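Side-chain contacts in Ketoacyl_synth_N domain-containing protein (Photorhabdus luminescens subsp. laumondii, PDB 6SMO), which probably serves as a beta-ketoacyl synthase-like subunit that works with a partner ketosynthase chain in building polyketide or fatty acyl chains: residues D16-T21 and S50-A55; R63-E68 and G126-T131; D67-Y72 and V100-G105; H109-V114 and S190-K195; A137-L142 and S152-T157. All blocks are in the same frame, centred on the assembly; numbering follows the deposited sequence.

Contact 1: D16-T21 and S50-A55; sequences DGNDVT and SDFDGA
Asn18 does most of the work here, reaching out of its turn with its side-chain amide to meet the backbone of Ser50 and the flank of Phe52. Its ND2 donates to Ser50 O at 3.1 Å, a bent bond with an N-H...O angle of 136°. Neither group lies flat to the other: the oxygen sits 31° out of the Asn18 amide plane, and the nitrogen comes in tilted from the carbonyl plane of Ser50. Asp51 O is also 3.1 Å from Asn18 ND2, but the angle there is too poor for a hydrogen bond, which leaves a single polar grip across the contact. With CG placed beside the backbone N and anti to the carbonyl carbon (chi1 -75°), Asn18 sends its amide over to the other loop.

Phe52 supplies the apolar side. Its CB lies 3.9 Å from Asn18 ND2, and that nitrogen stands at the edge of the ring, near its plane, so the amide meets the rim and leaves the pi face alone. Farther in, the Phe52 ring packs on Ile13 of strand 5-13. Ser50 lends mainly its carbonyl, and the contact stays small and close to the surface.

Just past Asn18, Asp19 caps the start of helix 20-31: its OD1 receives Ala22 N and, from above the carboxylate plane, Thr21 OG1 at 2.7 Å. The whole is an N-capped strand-to-helix connection, leading from strand 5-13 into helix 20-31 of the thiolase-type fold and tied to the loop that follows strand 46-47.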
# COMPACT_ATOMS: atom_id res chain seq x y z
N ASP C 16 1.15 17.38 22.08
CA ASP C 16 0.61 17.44 23.46
C ASP C 16 1.23 16.35 24.34
O ASP C 16 1.19 16.51 25.54
CB ASP C 16 -0.91 17.53 23.46
CG ASP C 16 -1.46 18.87 23.02
OD1 ASP C 16 -0.69 19.78 22.78
OD2 ASP C 16 -2.68 18.99 22.93
N GLY C 17 1.65 15.21 23.81
CA GLY C 17 2.27 14.23 24.72
C GLY C 17 3.06 13.14 24.02
O GLY C 17 2.68 12.75 22.94
N ASN C 18 4.05 12.57 24.69
CA ASN C 18 4.84 11.49 24.05
C ASN C 18 4.35 10.12 24.52
O ASN C 18 4.99 9.14 24.21
CB ASN C 18 6.34 11.69 24.23
CG ASN C 18 6.89 12.78 23.34
OD1 ASN C 18 6.27 13.17 22.36
ND2 ASN C 18 8.06 13.28 23.70
N ASP C 19 3.28 10.10 25.29
CA ASP C 19 2.63 8.84 25.75
C ASP C 19 1.12 9.08 25.91
O ASP C 19 0.71 10.25 25.91
CB ASP C 19 3.28 8.30 27.03
CG ASP C 19 3.33 9.31 28.17
OD1 ASP C 19 2.25 9.63 28.71
OD2 ASP C 19 4.44 9.75 28.51
N VAL C 20 0.35 7.99 26.04
CA VAL C 20 -1.15 8.00 26.06
C VAL C 20 -1.65 8.78 27.28
O VAL C 20 -2.65 9.52 27.13
CB VAL C 20 -1.73 6.57 26.00
CG1 VAL C 20 -1.38 5.74 27.23
CG2 VAL C 20 -3.23 6.58 25.78
N THR C 21 -1.00 8.63 28.44
CA THR C 21 -1.40 9.26 29.73
C THR C 21 -1.15 10.77 29.68
O THR C 21 -1.98 11.51 30.24
CB THR C 21 -0.68 8.61 30.92
OG1 THR C 21 0.72 8.59 30.65
CG2 THR C 21 -1.16 7.20 31.21
N SER C 50 7.54 17.66 20.83
CA SER C 50 8.41 18.32 21.85
C SER C 50 9.11 17.25 22.69
O SER C 50 8.43 16.33 23.16
CB SER C 50 7.61 19.26 22.71
OG SER C 50 7.06 20.32 21.94
N ASP C 51 10.44 17.39 22.86
CA ASP C 51 11.29 16.51 23.70
C ASP C 51 11.17 15.06 23.22
O ASP C 51 11.01 14.17 24.08
CB ASP C 51 10.92 16.65 25.18
CG ASP C 51 11.02 18.06 25.72
OD1 ASP C 51 11.91 18.80 25.27
OD2 ASP C 51 10.21 18.41 26.60
N PHE C 52 11.26 14.84 21.91
CA PHE C 52 11.20 13.50 21.27
C PHE C 52 12.49 13.23 20.49
O PHE C 52 12.96 14.14 19.76
CB PHE C 52 9.99 13.38 20.34
CG PHE C 52 9.87 12.04 19.66
CD1 PHE C 52 9.33 10.95 20.33
CD2 PHE C 52 10.30 11.85 18.36
CE1 PHE C 52 9.23 9.71 19.71
CE2 PHE C 52 10.20 10.62 17.74
CZ PHE C 52 9.67 9.55 18.42
N ASP C 53 13.04 12.02 20.63
CA ASP C 53 14.18 11.50 19.84
C ASP C 53 14.07 9.97 19.77
O ASP C 53 13.80 9.35 20.83
CB ASP C 53 15.52 11.94 20.42
CG ASP C 53 16.72 11.60 19.55
OD1 ASP C 53 16.55 11.55 18.31
OD2 ASP C 53 17.81 11.38 20.11
N GLY C 54 14.27 9.39 18.58
CA GLY C 54 14.14 7.94 18.32
C GLY C 54 15.49 7.25 18.28
O GLY C 54 15.69 6.41 17.38
N ALA C 55 16.38 7.58 19.22
CA ALA C 55 17.72 6.98 19.38
C ALA C 55 17.64 5.76 20.31
O ALA C 55 18.31 4.75 20.00
CB ALA C 55 18.69 8.02 19.91

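Contact 2: R63-E68 and G126-T131; sequences RRKIDE and GPYVAT. With LKZ (3,5,7,9,11-pentakis(oxidanylidene)dodecanal), chain H.
Lys65 crosses Tyr128 at a slant, CB over the ring and NZ at the hydroxyl, and the two make up the tight part of this contact. Lys65 CB rests over the middle of the Tyr128 ring, 3.5 Å from the centroid and only 11° off the ring normal, a textbook CH-pi approach. From there the chain runs out above the CE1 side and bends at chi3 (81°), which swings the ammonium group round to the phenol. Lys65 NZ then donates to Tyr128 OH at 2.8 Å.

Arg64 is the loose side. Its NH1 comes no closer than 4.1 Å to Tyr128 CD2, obliquely, with guanidinium and ring planes 56° apart. The stronger partner of Arg64 NH1 is an acidic side chain of another protein chain, in a salt bridge; Lys65 NZ has an acidic partner on that chain too.

Just beyond Tyr128, Val129 and Ala130 line the pocket of the bound pentaoxo-dodecanal, which also bonds Phe428 N of the PKS_KS domain-containing chain. Two cations beside a tyrosine are consistent with a docking surface in which charge pairing, with a cation-pi contact of Arg64, plays a large part.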
# COMPACT_ATOMS: atom_id res chain seq x y z
N ARG C 63 17.48 3.38 11.44
CA ARG C 63 16.95 4.78 11.50
C ARG C 63 17.48 5.58 10.30
O ARG C 63 16.74 6.45 9.80
CB ARG C 63 17.34 5.48 12.80
CG ARG C 63 16.46 6.67 13.12
CD ARG C 63 16.98 7.57 14.23
NE ARG C 63 15.90 8.35 14.80
CZ ARG C 63 15.30 9.38 14.21
NH1 ARG C 63 14.31 10.01 14.83
NH2 ARG C 63 15.66 9.78 13.00
N ARG C 64 18.71 5.29 9.87
CA ARG C 64 19.41 5.94 8.72
C ARG C 64 18.56 5.84 7.45
O ARG C 64 18.56 6.81 6.67
CB ARG C 64 20.77 5.27 8.48
CG ARG C 64 21.85 6.21 7.96
CD ARG C 64 22.84 5.50 7.06
NE ARG C 64 22.37 5.46 5.68
CZ ARG C 64 22.40 6.49 4.83
NH1 ARG C 64 21.93 6.34 3.60
NH2 ARG C 64 22.89 7.66 5.20
N LYS C 65 17.86 4.71 7.26
CA LYS C 65 17.27 4.29 5.96
C LYS C 65 15.74 4.35 5.97
O LYS C 65 15.13 3.83 5.01
CB LYS C 65 17.75 2.87 5.60
CG LYS C 65 17.45 1.79 6.62
CD LYS C 65 18.04 0.44 6.27
CE LYS C 65 19.50 0.31 6.63
NZ LYS C 65 20.16 -0.80 5.91
N ILE C 66 15.12 4.97 6.99
CA ILE C 66 13.64 5.11 7.10
C ILE C 66 13.27 6.58 7.34
O ILE C 66 14.08 7.31 7.95
CB ILE C 66 13.06 4.20 8.20
CG1 ILE C 66 13.54 4.59 9.60
CG2 ILE C 66 13.35 2.74 7.89
CD1 ILE C 66 12.91 3.80 10.73
N ASP C 67 12.09 6.99 6.87
CA ASP C 67 11.51 8.35 7.05
C ASP C 67 10.92 8.45 8.46
O ASP C 67 10.73 7.40 9.10
CB ASP C 67 10.45 8.64 5.98
CG ASP C 67 10.01 10.09 5.94
OD1 ASP C 67 10.68 10.88 5.24
OD2 ASP C 67 9.02 10.43 6.61
N GLU C 68 10.65 9.68 8.92
CA GLU C 68 10.19 9.99 10.31
C GLU C 68 8.79 9.41 10.57
O GLU C 68 8.50 9.13 11.75
CB GLU C 68 10.20 11.50 10.54
CG GLU C 68 11.60 12.09 10.66
CD GLU C 68 12.42 11.56 11.82
OE1 GLU C 68 11.87 11.47 12.94
OE2 GLU C 68 13.60 11.24 11.61
N GLY C 126 20.05 8.25 -3.83
CA GLY C 126 20.58 6.95 -3.38
C GLY C 126 19.53 5.84 -3.49
O GLY C 126 18.45 6.06 -4.03
N PRO C 127 19.81 4.63 -2.96
CA PRO C 127 18.95 3.47 -3.17
C PRO C 127 17.79 3.26 -2.17
O PRO C 127 17.04 2.32 -2.36
CB PRO C 127 19.95 2.32 -3.02
CG PRO C 127 20.92 2.81 -1.96
CD PRO C 127 21.00 4.31 -2.15
N TYR C 128 17.66 4.13 -1.16
CA TYR C 128 16.64 4.01 -0.07
C TYR C 128 15.43 4.89 -0.37
O TYR C 128 14.51 4.93 0.48
CB TYR C 128 17.26 4.34 1.29
CG TYR C 128 18.14 3.25 1.84
CD1 TYR C 128 17.62 2.00 2.14
CD2 TYR C 128 19.50 3.45 2.05
CE1 TYR C 128 18.42 0.98 2.64
CE2 TYR C 128 20.31 2.45 2.56
CZ TYR C 128 19.77 1.21 2.85
OH TYR C 128 20.56 0.22 3.35
N VAL C 129 15.40 5.56 -1.52
CA VAL C 129 14.24 6.38 -1.99
C VAL C 129 13.06 5.44 -2.29
O VAL C 129 11.91 5.89 -2.17
CB VAL C 129 14.61 7.26 -3.20
CG1 VAL C 129 13.42 8.01 -3.76
CG2 VAL C 129 15.74 8.23 -2.87
N ALA C 130 13.38 4.24 -2.75
CA ALA C 130 12.42 3.18 -3.13
C ALA C 130 11.65 2.61 -1.93
O ALA C 130 10.56 2.10 -2.13
CB ALA C 130 13.11 2.11 -3.92
N THR C 131 12.26 2.58 -0.75
CA THR C 131 11.54 2.01 0.41
C THR C 131 11.15 3.07 1.43
O THR C 131 10.23 2.82 2.16
CB THR C 131 12.37 0.91 1.05
OG1 THR C 131 13.70 1.41 1.12
CG2 THR C 131 12.38 -0.36 0.23
C4 LKZ H . 9.55 4.84 -5.58
C5 LKZ H . 8.64 4.37 -4.48
C6 LKZ H . 7.35 3.65 -4.89
C7 LKZ H . 7.47 2.19 -4.51
C8 LKZ H . 6.28 1.25 -4.73
C10 LKZ H . 7.52 -3.67 -6.01
C22 LKZ H . 9.29 6.32 -5.80
C11 LKZ H . 6.68 -3.44 -7.24
O19 LKZ H . 7.16 -3.39 -8.36
C3 LKZ H . 7.04 -2.60 -5.05
O23 LKZ H . 6.66 -2.89 -3.93
C2 LKZ H . 6.94 -1.16 -5.59
C9 LKZ H . 6.77 -0.17 -4.43
O20 LKZ H . 7.11 -0.47 -3.30
O21 LKZ H . 8.52 1.76 -4.08
O22 LKZ H . 8.93 4.59 -3.31
O24 LKZ H . 9.97 7.19 -5.28
C23 LKZ H . 8.13 6.65 -6.71

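Contact 3: D67-Y72 and V100-G105; sequences DEFSVY and VGNCFG
Asp67 and Phe69 are the residues of the first segment that come up to Asn102 and Gly105. Asp67 stands right before helix 68-84 as its N-cap, and OD2 takes a weak capping bond from Phe69 N at 3.3 Å, nearly straight at 170°. The same oxygen lies in the plane of the Phe69 ring, at its edge, while OD1 receives His109 N. Across the contact Asp67 makes only a marginal approach to Gly105 O.

Phe69 carries the contact. The amide of Asn102 lies almost flat against one face of its ring, the two planes only 10° apart, with OD1 3.5 Å from Phe69 CE2 and Asn102 ND2 3.6 Å from CD2. Gly105 O comes over the same face and reaches to 3.5 Å from Phe69 CD1. Asn102 gets there with CG anti to its backbone N (chi1 -179°), and it is pinned at both ends of the amide: ND2 donates to Ser186 O, and OD1 accepts a weak bond from Gly105 N, 3.1 Å away.

Ser70, next along, puts OG over the other face of the Phe69 ring, offset toward the rim. Two residues on, Tyr72 leans on Ser186, whose OG also bonds Phe69 O. Gly105 has positive phi, which favours glycine, and its carbonyl oxygen lies over the ring. Taken together, this is alpha/beta layering of the thiolase kind, with the N-capped first turn of a helix laid on the loop that leaves the end of a central strand, 96-101.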
# COMPACT_ATOMS: atom_id res chain seq x y z
N ASP C 67 12.09 6.99 6.87
CA ASP C 67 11.51 8.35 7.05
C ASP C 67 10.92 8.45 8.46
O ASP C 67 10.73 7.40 9.10
CB ASP C 67 10.45 8.64 5.98
CG ASP C 67 10.01 10.09 5.94
OD1 ASP C 67 10.68 10.88 5.24
OD2 ASP C 67 9.02 10.43 6.61
N GLU C 68 10.65 9.68 8.92
CA GLU C 68 10.19 9.99 10.31
C GLU C 68 8.79 9.41 10.57
O GLU C 68 8.50 9.13 11.75
CB GLU C 68 10.20 11.50 10.54
CG GLU C 68 11.60 12.09 10.66
CD GLU C 68 12.42 11.56 11.82
OE1 GLU C 68 11.87 11.47 12.94
OE2 GLU C 68 13.60 11.24 11.61
N PHE C 69 7.96 9.22 9.54
CA PHE C 69 6.58 8.68 9.67
C PHE C 69 6.66 7.20 10.09
O PHE C 69 5.80 6.76 10.87
CB PHE C 69 5.76 8.89 8.39
CG PHE C 69 5.79 7.76 7.39
CD1 PHE C 69 6.78 7.69 6.43
CD2 PHE C 69 4.82 6.77 7.40
CE1 PHE C 69 6.81 6.66 5.50
CE2 PHE C 69 4.85 5.74 6.48
CZ PHE C 69 5.84 5.68 5.53
N SER C 70 7.67 6.47 9.60
CA SER C 70 7.98 5.07 9.99
C SER C 70 8.56 5.05 11.41
O SER C 70 8.25 4.09 12.15
CB SER C 70 8.90 4.41 9.00
OG SER C 70 8.23 4.14 7.78
N VAL C 71 9.37 6.05 11.77
CA VAL C 71 9.97 6.22 13.13
C VAL C 71 8.83 6.40 14.15
O VAL C 71 8.85 5.69 15.18
CB VAL C 71 10.97 7.39 13.18
CG1 VAL C 71 11.39 7.73 14.60
CG2 VAL C 71 12.20 7.11 12.32
N TYR C 72 7.88 7.30 13.87
CA TYR C 72 6.71 7.61 14.73
C TYR C 72 5.84 6.35 14.89
O TYR C 72 5.28 6.14 15.98
CB TYR C 72 5.86 8.74 14.14
CG TYR C 72 6.54 10.08 14.00
CD1 TYR C 72 7.53 10.49 14.87
CD2 TYR C 72 6.17 10.95 12.99
CE1 TYR C 72 8.15 11.73 14.74
CE2 TYR C 72 6.77 12.19 12.84
CZ TYR C 72 7.76 12.58 13.72
OH TYR C 72 8.36 13.80 13.58
N VAL C 100 -1.97 -0.44 8.75
CA VAL C 100 -1.46 0.96 8.84
C VAL C 100 -2.29 1.90 7.95
O VAL C 100 -2.82 1.44 6.95
CB VAL C 100 0.03 1.02 8.44
CG1 VAL C 100 0.69 2.34 8.77
CG2 VAL C 100 0.83 -0.12 9.03
N GLY C 101 -2.41 3.15 8.39
CA GLY C 101 -3.03 4.27 7.65
C GLY C 101 -2.04 5.40 7.47
O GLY C 101 -1.56 5.92 8.49
N ASN C 102 -1.73 5.76 6.22
CA ASN C 102 -0.76 6.83 5.88
C ASN C 102 -1.08 7.40 4.50
O ASN C 102 -1.20 6.60 3.55
CB ASN C 102 0.69 6.33 5.94
CG ASN C 102 1.69 7.42 5.62
OD1 ASN C 102 2.38 7.34 4.60
ND2 ASN C 102 1.78 8.43 6.46
N CYS C 103 -1.20 8.73 4.39
CA CYS C 103 -1.69 9.46 3.19
C CYS C 103 -0.52 10.13 2.45
O CYS C 103 -0.43 9.94 1.22
CB CYS C 103 -2.72 10.50 3.59
SG CYS C 103 -4.16 9.80 4.45
N PHE C 104 0.33 10.88 3.16
CA PHE C 104 1.34 11.81 2.57
C PHE C 104 2.69 11.11 2.33
O PHE C 104 3.53 11.70 1.62
CB PHE C 104 1.52 13.04 3.46
CG PHE C 104 0.45 14.09 3.28
CD1 PHE C 104 0.51 14.97 2.21
CD2 PHE C 104 -0.61 14.19 4.16
CE1 PHE C 104 -0.47 15.94 2.03
CE2 PHE C 104 -1.59 15.15 3.98
CZ PHE C 104 -1.52 16.02 2.92
N GLY C 105 2.89 9.91 2.89
CA GLY C 105 4.13 9.13 2.70
C GLY C 105 5.28 9.67 3.54
O GLY C 105 5.01 10.11 4.67

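Contact 4: H109-V114 and S190-K195; sequences HIEDEV and SSPLVK
The flat group is the carboxylate of Glu111. Leu193 N and Leu193 CB lie on one of its faces; Pro192 CD and Ser191 CB lie on the other; and Pro192 CB stays close to the plane, 3.5 Å from Glu111 OE2. The motif is a carboxylate bound at a helix N-terminus: Glu111 reaches from helix 111-116 to the first turn of helix 192-204, two helices of the thiolase-type fold. Leu193 N donates to Glu111 OE1 at 2.7 Å, with a fairly straight N-H...O angle of 162°, and it arrives from above the carboxylate plane, 38° out of it.

Ser191 sits at the N-cap of this helix, but its side chain makes no capping bond; the first-turn N-H of Leu193 is met by Glu111. Pro192 N also lies 3.1 Å from Glu111 OE1, but it has no hydrogen to give. The amino end of a helix would be expected to favour the charged form of Glu111. Its side chain runs extended beyond CG (chi2 -160°), which spans the gap between the helices.

Ile152 of the partner PKS_KS domain-containing chain packs on both Glu111 and Pro192, and Phe165 of that chain covers Leu193, placing this bond beside the subunit interface. Beside the bonded nitrogen, Leu193 CB comes to 3.3 Å from Glu111 OE1, on the same face as the N-H.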
# COMPACT_ATOMS: atom_id res chain seq x y z
N HIS C 109 12.72 12.22 3.86
CA HIS C 109 13.89 11.34 3.60
C HIS C 109 14.39 11.47 2.15
O HIS C 109 15.57 11.14 1.92
CB HIS C 109 13.56 9.87 3.94
CG HIS C 109 14.75 9.04 4.27
ND1 HIS C 109 15.46 8.34 3.31
CD2 HIS C 109 15.37 8.80 5.45
CE1 HIS C 109 16.46 7.70 3.89
NE2 HIS C 109 16.42 7.97 5.20
N ILE C 110 13.53 11.91 1.22
CA ILE C 110 13.80 11.83 -0.25
C ILE C 110 13.79 13.21 -0.92
O ILE C 110 14.27 13.28 -2.07
CB ILE C 110 12.80 10.87 -0.93
CG1 ILE C 110 11.40 11.46 -1.05
CG2 ILE C 110 12.78 9.52 -0.21
CD1 ILE C 110 10.53 10.78 -2.08
N GLU C 111 13.28 14.26 -0.27
CA GLU C 111 13.07 15.60 -0.88
C GLU C 111 14.34 16.07 -1.61
O GLU C 111 14.25 16.32 -2.83
CB GLU C 111 12.66 16.65 0.16
CG GLU C 111 11.19 17.02 0.11
CD GLU C 111 10.85 18.34 0.77
OE1 GLU C 111 9.94 18.36 1.62
OE2 GLU C 111 11.50 19.35 0.43
N ASP C 112 15.46 16.16 -0.89
CA ASP C 112 16.76 16.67 -1.40
C ASP C 112 17.23 15.79 -2.57
O ASP C 112 17.85 16.34 -3.50
CB ASP C 112 17.81 16.73 -0.29
CG ASP C 112 17.51 17.75 0.80
OD1 ASP C 112 16.47 18.43 0.70
OD2 ASP C 112 18.33 17.86 1.74
N GLU C 113 16.94 14.49 -2.51
CA GLU C 113 17.36 13.48 -3.52
C GLU C 113 16.55 13.66 -4.81
O GLU C 113 17.13 13.47 -5.90
CB GLU C 113 17.23 12.07 -2.95
CG GLU C 113 18.31 11.74 -1.93
CD GLU C 113 18.24 10.34 -1.35
OE1 GLU C 113 19.20 9.56 -1.57
OE2 GLU C 113 17.24 10.03 -0.68
N VAL C 114 15.26 14.03 -4.71
CA VAL C 114 14.37 14.26 -5.89
C VAL C 114 14.83 15.53 -6.62
O VAL C 114 14.79 15.54 -7.86
CB VAL C 114 12.88 14.34 -5.50
CG1 VAL C 114 11.99 14.61 -6.70
CG2 VAL C 114 12.42 13.08 -4.78
N SER C 190 6.20 17.77 8.50
CA SER C 190 7.20 18.83 8.80
C SER C 190 8.20 19.01 7.64
O SER C 190 9.01 19.95 7.71
CB SER C 190 7.92 18.54 10.09
OG SER C 190 7.03 18.64 11.19
N SER C 191 8.14 18.15 6.61
CA SER C 191 9.03 18.22 5.41
C SER C 191 8.62 19.41 4.55
O SER C 191 7.44 19.61 4.29
CB SER C 191 9.01 16.92 4.63
OG SER C 191 7.73 16.68 4.08
N PRO C 192 9.59 20.23 4.08
CA PRO C 192 9.30 21.49 3.39
C PRO C 192 8.19 21.46 2.32
O PRO C 192 7.47 22.44 2.22
CB PRO C 192 10.64 21.82 2.71
CG PRO C 192 11.67 21.27 3.66
CD PRO C 192 11.04 20.01 4.23
N LEU C 193 8.08 20.37 1.54
CA LEU C 193 7.13 20.26 0.40
C LEU C 193 5.69 20.25 0.94
O LEU C 193 4.89 21.09 0.48
CB LEU C 193 7.43 18.99 -0.41
CG LEU C 193 6.45 18.69 -1.55
CD1 LEU C 193 6.31 19.89 -2.49
CD2 LEU C 193 6.89 17.46 -2.33
N VAL C 194 5.37 19.32 1.85
CA VAL C 194 4.00 19.15 2.42
C VAL C 194 3.73 20.25 3.46
O VAL C 194 2.55 20.58 3.65
CB VAL C 194 3.79 17.74 3.02
CG1 VAL C 194 4.01 16.65 1.98
CG2 VAL C 194 4.65 17.49 4.25
N LYS C 195 4.78 20.78 4.10
CA LYS C 195 4.65 21.87 5.12
C LYS C 195 4.10 23.13 4.45
O LYS C 195 3.08 23.66 4.94
CB LYS C 195 6.00 22.16 5.80
CG LYS C 195 5.90 23.02 7.05
CD LYS C 195 7.19 23.12 7.84
CE LYS C 195 8.11 24.22 7.34
NZ LYS C 195 7.69 25.55 7.84

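Contact 5: A137-L142 and S152-T157; sequences ALQGQL and SKTFST
Gln139 leaves helix 137-146 with chi1 at 101°, runs straight out beyond CG, and turns its amide with chi3 at 80°, which points OE1 at Thr154. The OG1 of Thr154 is anti to the carbonyl carbon and beside the backbone N (chi1 -56°), and it meets that oxygen. The model places Thr154 OG1 as donor to Gln139 OE1, but the separation of 2.3 Å is very short, and the geometry of the bond is therefore doubtful. The two side chains meet at a slant, with Thr154 CB 3.4 Å from Gln139 OE1.

At the other end of the amide, NE2 is crowded against the backbone of Ser152 in the model, too closely for that approach to be trusted. Ser152 and Lys153 look elsewhere for their main partners: Asn293 of the partner PKS_KS domain-containing chain meets Ser152 OG, and Asp196 of that chain forms a salt bridge with Lys153 NZ.

Helix 137-146 thus faces, through Gln139, strand 154-155, which pairs with strand 96-101 and also makes backbone hydrogen bonds to the partner chain from Thr154. A strand bonded to the second subunit in this way is consistent with the dimer interface of thiolase-fold ketosynthases.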
# COMPACT_ATOMS: atom_id res chain seq x y z
N ALA C 137 5.74 1.29 3.81
CA ALA C 137 7.07 1.14 4.40
C ALA C 137 6.93 0.74 5.86
O ALA C 137 7.66 -0.12 6.29
CB ALA C 137 7.77 2.46 4.26
N LEU C 138 5.97 1.34 6.55
CA LEU C 138 5.80 1.12 8.01
C LEU C 138 5.45 -0.33 8.29
O LEU C 138 6.06 -0.90 9.18
CB LEU C 138 4.71 2.06 8.53
CG LEU C 138 4.51 2.11 10.05
CD1 LEU C 138 5.82 2.00 10.79
CD2 LEU C 138 3.79 3.37 10.46
N GLN C 139 4.54 -0.91 7.52
CA GLN C 139 4.11 -2.30 7.76
C GLN C 139 5.29 -3.25 7.57
O GLN C 139 5.41 -4.14 8.37
CB GLN C 139 2.84 -2.61 6.96
CG GLN C 139 3.02 -3.39 5.68
CD GLN C 139 1.74 -3.41 4.91
OE1 GLN C 139 1.41 -2.46 4.25
NE2 GLN C 139 1.00 -4.48 5.03
N GLY C 140 6.11 -3.03 6.54
CA GLY C 140 7.28 -3.85 6.24
C GLY C 140 8.35 -3.70 7.29
O GLY C 140 8.96 -4.69 7.63
N GLN C 141 8.57 -2.48 7.74
CA GLN C 141 9.60 -2.19 8.76
C GLN C 141 9.22 -2.87 10.07
O GLN C 141 10.12 -3.26 10.77
CB GLN C 141 9.82 -0.68 8.90
CG GLN C 141 10.60 -0.06 7.75
CD GLN C 141 11.88 -0.76 7.38
OE1 GLN C 141 12.38 -1.61 8.09
NE2 GLN C 141 12.43 -0.39 6.24
N LEU C 142 7.94 -2.87 10.42
CA LEU C 142 7.43 -3.52 11.65
C LEU C 142 7.58 -5.03 11.57
O LEU C 142 7.84 -5.65 12.57
CB LEU C 142 5.94 -3.20 11.81
CG LEU C 142 5.58 -1.78 12.23
CD1 LEU C 142 4.08 -1.61 12.23
CD2 LEU C 142 6.16 -1.42 13.59
N SER C 152 -1.32 -8.25 6.24
CA SER C 152 -0.89 -6.88 6.63
C SER C 152 -1.12 -5.91 5.47
O SER C 152 -0.52 -6.11 4.40
CB SER C 152 0.56 -6.89 7.05
OG SER C 152 0.73 -7.65 8.24
N LYS C 153 -1.93 -4.87 5.69
CA LYS C 153 -2.28 -3.90 4.62
C LYS C 153 -2.08 -2.45 5.06
O LYS C 153 -2.06 -2.19 6.26
CB LYS C 153 -3.75 -4.05 4.22
CG LYS C 153 -4.19 -5.46 3.87
CD LYS C 153 -3.48 -5.97 2.66
CE LYS C 153 -3.01 -7.39 2.82
NZ LYS C 153 -1.67 -7.55 2.20
N THR C 154 -1.91 -1.57 4.08
CA THR C 154 -1.76 -0.11 4.30
C THR C 154 -2.82 0.59 3.46
O THR C 154 -3.00 0.21 2.31
CB THR C 154 -0.38 0.41 3.90
OG1 THR C 154 0.64 -0.32 4.59
CG2 THR C 154 -0.20 1.87 4.20
N PHE C 155 -3.49 1.58 4.05
CA PHE C 155 -4.53 2.37 3.34
C PHE C 155 -4.02 3.80 3.23
O PHE C 155 -3.40 4.26 4.17
CB PHE C 155 -5.83 2.36 4.15
CG PHE C 155 -6.51 1.03 4.23
CD1 PHE C 155 -6.12 0.09 5.17
CD2 PHE C 155 -7.55 0.71 3.37
CE1 PHE C 155 -6.75 -1.14 5.24
CE2 PHE C 155 -8.18 -0.51 3.45
CZ PHE C 155 -7.78 -1.43 4.39
N SER C 156 -4.27 4.44 2.09
CA SER C 156 -3.85 5.84 1.87
C SER C 156 -5.07 6.68 1.50
O SER C 156 -4.88 7.77 0.97
CB SER C 156 -2.78 5.93 0.83
OG SER C 156 -1.63 5.21 1.22
N THR C 157 -6.26 6.18 1.80
CA THR C 157 -7.53 6.90 1.52
C THR C 157 -7.53 8.21 2.31
O THR C 157 -7.43 8.14 3.55
CB THR C 157 -8.76 6.04 1.86
OG1 THR C 157 -8.52 4.70 1.44
CG2 THR C 157 -10.03 6.55 1.21

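Contact 1 closes first along the chain and sits near the surface, but touches contact 2 through Gly54 and Arg63, and contact 3 through Phe52 and Tyr72. Contacts 2, 3, 4 and 5 gather on one side of the chain's centre. Contacts 2 and 3 share Asp67 and Glu68, with centres about 12 Å apart. Contacts 3 and 5 are nearest neighbours, about 9 Å between centres, and both reach the sheet in which strands 96-101 and 154-155 are paired. The segments of contacts 2 and 4 alternate along the sequence; helices 111-116 and 129-132 follow each other. Asp67 to His109 and Gly126 to Glu113 join contacts 2 and 4, tying the pocket-lining helix to its surroundings.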